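PDB 7D6V: succinate dehydrogenase (Membrane anchor subunit) from Mycolicibacterium smegmatis, which serves as the membrane anchor subunit of succinate dehydrogenase Sdh1, carrying a membrane-embedded [2Fe-2S] cluster and binding ubiquinone-1, probably to pass electrons from succinate to quinone. Local coordinates for residues I258-A262 and S263-S267; Y59-A62 and D63-Y66. All coordinates share one frame; numbering follows the deposited sequence.

Contact 1: residues I258-A262 and S263-S267; sequences IMLVA and SGTIS
Met259 and Ser263 meet one helical turn apart, and the carbonyl of Met259 does double duty. Its oxygen takes the ordinary i to i+4 bond from the backbone, Ser263 N to Met259 O at 2.9 Å and almost straight (171° at the hydrogen). A second bond comes from the hydroxyl, Ser263 OG to Met259 O at 3.1 Å. The two donors arrive from opposite faces of the carbonyl plane. What brings the hydroxyl back over the preceding turn is the Ser263 torsion: OG stands beside its own backbone N and anti to the carbonyl carbon, with chi1 at -64°. One residue further along, Gly264 N donates to Leu260 O over 2.9 Å, but this bond is clearly more bent, 130° at the hydrogen, as the chain begins to leave the helix.

Van der Waals contact accounts for the remainder. Thr265, beyond the helical bonds and in an extended conformation, directs its CB back to the Leu260 carbonyl, with Thr265 CB 3.6 Å from Leu260 O. Val261 covers the descending chain loosely: Val261 CG1 comes within 4.1 Å of Thr265 O and 4.4 Å of Ser267 CB. Ser267 spends its hydroxyl elsewhere, on the carbonyl of Gly186, which ties the chain after the helix to the loop before helix 188-204. Met259 and Ser263 both also rest against Ala58.

This is the C-terminal end of the long helix that begins at His240, a residue of the iron-sulfur cluster pocket. Near such an end carbonyls lose their i+4 partners; here the last straight backbone bond is the one from Ser263 N, reinforced on the same oxygen by the serine hydroxyl. Beyond Gly264 no hydrogen bond crosses between the two segments, and the departing chain is met by the Leu260 carbonyl and, loosely, by the Val261 methyls.

Contact 2: residues Y59-A62 and D63-Y66; sequences YWVA and DYHY
Val61 and Tyr66 face each other as an antiparallel hydrogen-bonded pair, and each uses both its N-H and its carbonyl. Val61 N donates to Tyr66 O at 2.9 Å, fairly straight at 161°; in return Tyr66 N reaches Val61 O over a longer 3.3 Å, bent to 148°. Both donors lie in the carbonyl plane, on a lone pair. His65 N also lies 2.9 Å from Val61 O. Tyr66 O receives one further approach, a CA-H...O contact from Trp60 CA at 3.2 Å.

His65 and Tyr66 thus both stand opposite Val61, which makes this a G1 beta bulge closing the hairpin of strands 60-61 and 66-67. His65 takes the left-handed backbone conformation at the first bulge position, and the intervening residues Ala62 to Tyr64 turn the chain round.

On the side-chain level, the benzene edge of Trp60 points at the face of the His65 imidazole in an offset edge-to-face stack, the planes 87° apart; the nearest atoms are Trp60 CH2 and His65 CD2, 3.4 Å apart. With CG anti to the backbone N, Trp60 swings its indole alongside His65. Val61 CG2 packs on Tyr66 CB at 3.6 Å and sits at the edge of the Tyr66 ring, while Val61 CG1 faces Tyr64 CD2 across 4.1 Å.

The outer polar atoms are met from elsewhere in the chain. Asp63 O accepts from His178 ND1, and the His178 ring also stacks edge-to-face with His65. Tyr59 OH bonds to Ala80 N, and Tyr66 OH has a weak bond to Asn189 OD1.

Following the chain from its N terminus, helix 33-55 ends shortly before contact 2, which turns the hairpin of strands 60-61 and 66-67 straight back on itself. Contact 1 opens only much later, at the far end of helix 240-264, so the two are in series and neither nests in nor crosses the other. In space they meet, their centres about 9 Å apart. Ile258 CG2 lies on Tyr59 O and Val261 CG1 on Val61 CG2, while Ser267 packs on the Tyr64 and Tyr66 rings. The hairpin after the first long helix is thereby tied to the end of the last one and to the chain that follows it.

Contact 1: residues I258-A262 and S263-S267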
loop_
_atom_site.group_PDB
_atom_site.type_symbol
_atom_site.label_atom_id
_atom_site.label_comp_id
_atom_site.label_asym_id
_atom_site.label_seq_id
_atom_site.Cartn_x
_atom_site.Cartn_y
_atom_site.Cartn_z
ATOM N N ILE C 258 44.482 23.019 19.835
ATOM C CA ILE C 258 44.781 23.771 21.049
ATOM C C ILE C 258 46.006 23.191 21.739
ATOM O O ILE C 258 46.865 23.929 22.227
ATOM C CB ILE C 258 43.559 23.808 21.984
ATOM C CG1 ILE C 258 42.455 24.660 21.369
ATOM C CG2 ILE C 258 43.936 24.392 23.330
ATOM C CD1 ILE C 258 41.259 24.842 22.261
ATOM N N MET C 259 46.113 21.861 21.781
ATOM C CA MET C 259 47.292 21.220 22.351
ATOM C C MET C 259 48.557 21.614 21.603
ATOM O O MET C 259 49.596 21.877 22.221
ATOM C CB MET C 259 47.121 19.706 22.326
ATOM C CG MET C 259 48.273 18.945 22.941
ATOM S SD MET C 259 47.990 17.171 22.893
ATOM C CE MET C 259 48.198 16.856 21.146
ATOM N N LEU C 260 48.497 21.639 20.270
ATOM C CA LEU C 260 49.667 22.026 19.490
ATOM C C LEU C 260 50.098 23.447 19.816
ATOM O O LEU C 260 51.293 23.725 19.969
ATOM C CB LEU C 260 49.370 21.889 18.001
ATOM C CG LEU C 260 49.414 20.479 17.429
ATOM C CD1 LEU C 260 48.682 20.443 16.110
ATOM C CD2 LEU C 260 50.849 20.051 17.259
ATOM N N VAL C 261 49.134 24.358 19.941
ATOM C CA VAL C 261 49.473 25.748 20.229
ATOM C C VAL C 261 50.014 25.897 21.649
ATOM O O VAL C 261 50.961 26.655 21.884
ATOM C CB VAL C 261 48.261 26.660 19.981
ATOM C CG1 VAL C 261 48.612 28.096 20.298
ATOM C CG2 VAL C 261 47.811 26.539 18.543
ATOM N N ALA C 262 49.433 25.185 22.617
ATOM C CA ALA C 262 49.913 25.302 23.993
ATOM C C ALA C 262 51.323 24.738 24.120
ATOM O O ALA C 262 52.195 25.351 24.747
ATOM C CB ALA C 262 48.965 24.597 24.952
ATOM N N SER C 263 51.567 23.559 23.546
ATOM C CA SER C 263 52.902 22.978 23.597
ATOM C C SER C 263 53.896 23.888 22.890
ATOM O O SER C 263 54.795 24.450 23.522
ATOM C CB SER C 263 52.904 21.590 22.961
ATOM O OG SER C 263 52.086 20.698 23.694
ATOM N N GLY C 264 53.738 24.038 21.579
ATOM C CA GLY C 264 54.389 25.105 20.855
ATOM C C GLY C 264 54.134 24.988 19.368
ATOM O O GLY C 264 54.411 23.950 18.756
ATOM N N THR C 265 53.624 26.072 18.787
ATOM C CA THR C 265 53.326 26.276 17.375
ATOM C C THR C 265 52.730 27.676 17.288
ATOM O O THR C 265 52.215 28.197 18.281
ATOM C CB THR C 265 52.363 25.203 16.826
ATOM O OG1 THR C 265 52.993 23.921 16.905
ATOM C CG2 THR C 265 51.996 25.447 15.376
ATOM N N ILE C 266 52.795 28.277 16.105
ATOM C CA ILE C 266 52.210 29.598 15.911
ATOM C C ILE C 266 50.701 29.458 15.770
ATOM O O ILE C 266 50.188 28.450 15.277
ATOM C CB ILE C 266 52.831 30.306 14.690
ATOM C CG1 ILE C 266 52.440 29.593 13.391
ATOM C CG2 ILE C 266 54.345 30.380 14.832
ATOM C CD1 ILE C 266 52.555 30.457 12.155
ATOM N N SER C 267 49.977 30.482 16.221
ATOM C CA SER C 267 48.521 30.439 16.196
ATOM C C SER C 267 47.927 30.906 14.876
ATOM O O SER C 267 46.748 30.646 14.629
ATOM C CB SER C 267 47.942 31.288 17.329
ATOM O OG SER C 267 46.526 31.307 17.268
#

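Contact 2: residues Y59-A62 and D63-Y66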
loop_
_atom_site.group_PDB
_atom_site.type_symbol
_atom_site.label_atom_id
_atom_site.label_comp_id
_atom_site.label_asym_id
_atom_site.label_seq_id
_atom_site.Cartn_x
_atom_site.Cartn_y
_atom_site.Cartn_z
ATOM N N TYR C 59 46.473 22.543 27.704
ATOM C CA TYR C 59 45.050 22.747 27.482
ATOM C C TYR C 59 44.628 24.209 27.512
ATOM O O TYR C 59 43.443 24.490 27.312
ATOM C CB TYR C 59 44.233 21.963 28.526
ATOM C CG TYR C 59 44.532 22.352 29.954
ATOM C CD1 TYR C 59 43.837 23.379 30.573
ATOM C CD2 TYR C 59 45.515 21.700 30.679
ATOM C CE1 TYR C 59 44.107 23.742 31.870
ATOM C CE2 TYR C 59 45.791 22.055 31.980
ATOM C CZ TYR C 59 45.085 23.078 32.571
ATOM O OH TYR C 59 45.355 23.439 33.866
ATOM N N TRP C 60 45.547 25.142 27.746
ATOM C CA TRP C 60 45.202 26.542 27.946
ATOM C C TRP C 60 46.270 27.422 27.320
ATOM O O TRP C 60 47.456 27.263 27.619
ATOM C CB TRP C 60 45.068 26.847 29.444
ATOM C CG TRP C 60 44.978 28.298 29.810
ATOM C CD1 TRP C 60 45.914 29.031 30.470
ATOM C CD2 TRP C 60 43.872 29.175 29.578
ATOM N NE1 TRP C 60 45.470 30.315 30.649
ATOM C CE2 TRP C 60 44.218 30.429 30.110
ATOM C CE3 TRP C 60 42.627 29.025 28.966
ATOM C CZ2 TRP C 60 43.366 31.525 30.046
ATOM C CZ3 TRP C 60 41.784 30.114 28.904
ATOM C CH2 TRP C 60 42.156 31.345 29.441
ATOM N N VAL C 61 45.853 28.344 26.456
ATOM C CA VAL C 61 46.733 29.379 25.925
ATOM C C VAL C 61 46.461 30.661 26.697
ATOM O O VAL C 61 45.362 31.223 26.617
ATOM C CB VAL C 61 46.525 29.588 24.419
ATOM C CG1 VAL C 61 47.642 30.439 23.855
ATOM C CG2 VAL C 61 46.455 28.263 23.700
ATOM N N ALA C 62 47.465 31.130 27.437
ATOM C CA ALA C 62 47.280 32.309 28.274
ATOM C C ALA C 62 47.116 33.573 27.438
ATOM O O ALA C 62 46.379 34.485 27.827
ATOM C CB ALA C 62 48.454 32.453 29.239
ATOM N N ASP C 63 47.803 33.649 26.295
ATOM C CA ASP C 63 47.799 34.875 25.502
ATOM C C ASP C 63 46.429 35.150 24.894
ATOM O O ASP C 63 45.908 36.266 24.993
ATOM C CB ASP C 63 48.856 34.790 24.406
ATOM C CG ASP C 63 50.174 35.391 24.826
ATOM O OD1 ASP C 63 50.991 35.707 23.938
ATOM O OD2 ASP C 63 50.392 35.554 26.044
ATOM N N TYR C 64 45.832 34.148 24.256
ATOM C CA TYR C 64 44.588 34.328 23.525
ATOM C C TYR C 64 43.405 33.673 24.215
ATOM O O TYR C 64 42.330 33.581 23.617
ATOM C CB TYR C 64 44.732 33.789 22.102
ATOM C CG TYR C 64 46.066 34.111 21.481
ATOM C CD1 TYR C 64 46.553 35.407 21.475
ATOM C CD2 TYR C 64 46.845 33.118 20.917
ATOM C CE1 TYR C 64 47.774 35.705 20.924
ATOM C CE2 TYR C 64 48.067 33.408 20.357
ATOM C CZ TYR C 64 48.527 34.702 20.363
ATOM O OH TYR C 64 49.748 34.989 19.804
ATOM N N HIS C 65 43.582 33.206 25.452
ATOM C CA HIS C 65 42.490 32.665 26.257
ATOM C C HIS C 65 41.784 31.516 25.539
ATOM O O HIS C 65 40.562 31.499 25.395
ATOM C CB HIS C 65 41.503 33.770 26.638
ATOM C CG HIS C 65 41.980 34.649 27.751
ATOM N ND1 HIS C 65 42.907 35.650 27.563
ATOM C CD2 HIS C 65 41.644 34.692 29.060
ATOM C CE1 HIS C 65 43.131 36.262 28.710
ATOM N NE2 HIS C 65 42.377 35.700 29.635
ATOM N N TYR C 66 42.570 30.546 25.090
ATOM C CA TYR C 66 42.048 29.362 24.426
ATOM C C TYR C 66 41.968 28.229 25.434
ATOM O O TYR C 66 42.952 27.934 26.116
ATOM C CB TYR C 66 42.936 28.942 23.255
ATOM C CG TYR C 66 42.898 29.852 22.058
ATOM C CD1 TYR C 66 41.786 30.626 21.778
ATOM C CD2 TYR C 66 43.978 29.921 21.194
ATOM C CE1 TYR C 66 41.757 31.454 20.676
ATOM C CE2 TYR C 66 43.957 30.741 20.091
ATOM C CZ TYR C 66 42.846 31.503 19.835
ATOM O OH TYR C 66 42.826 32.323 18.736
#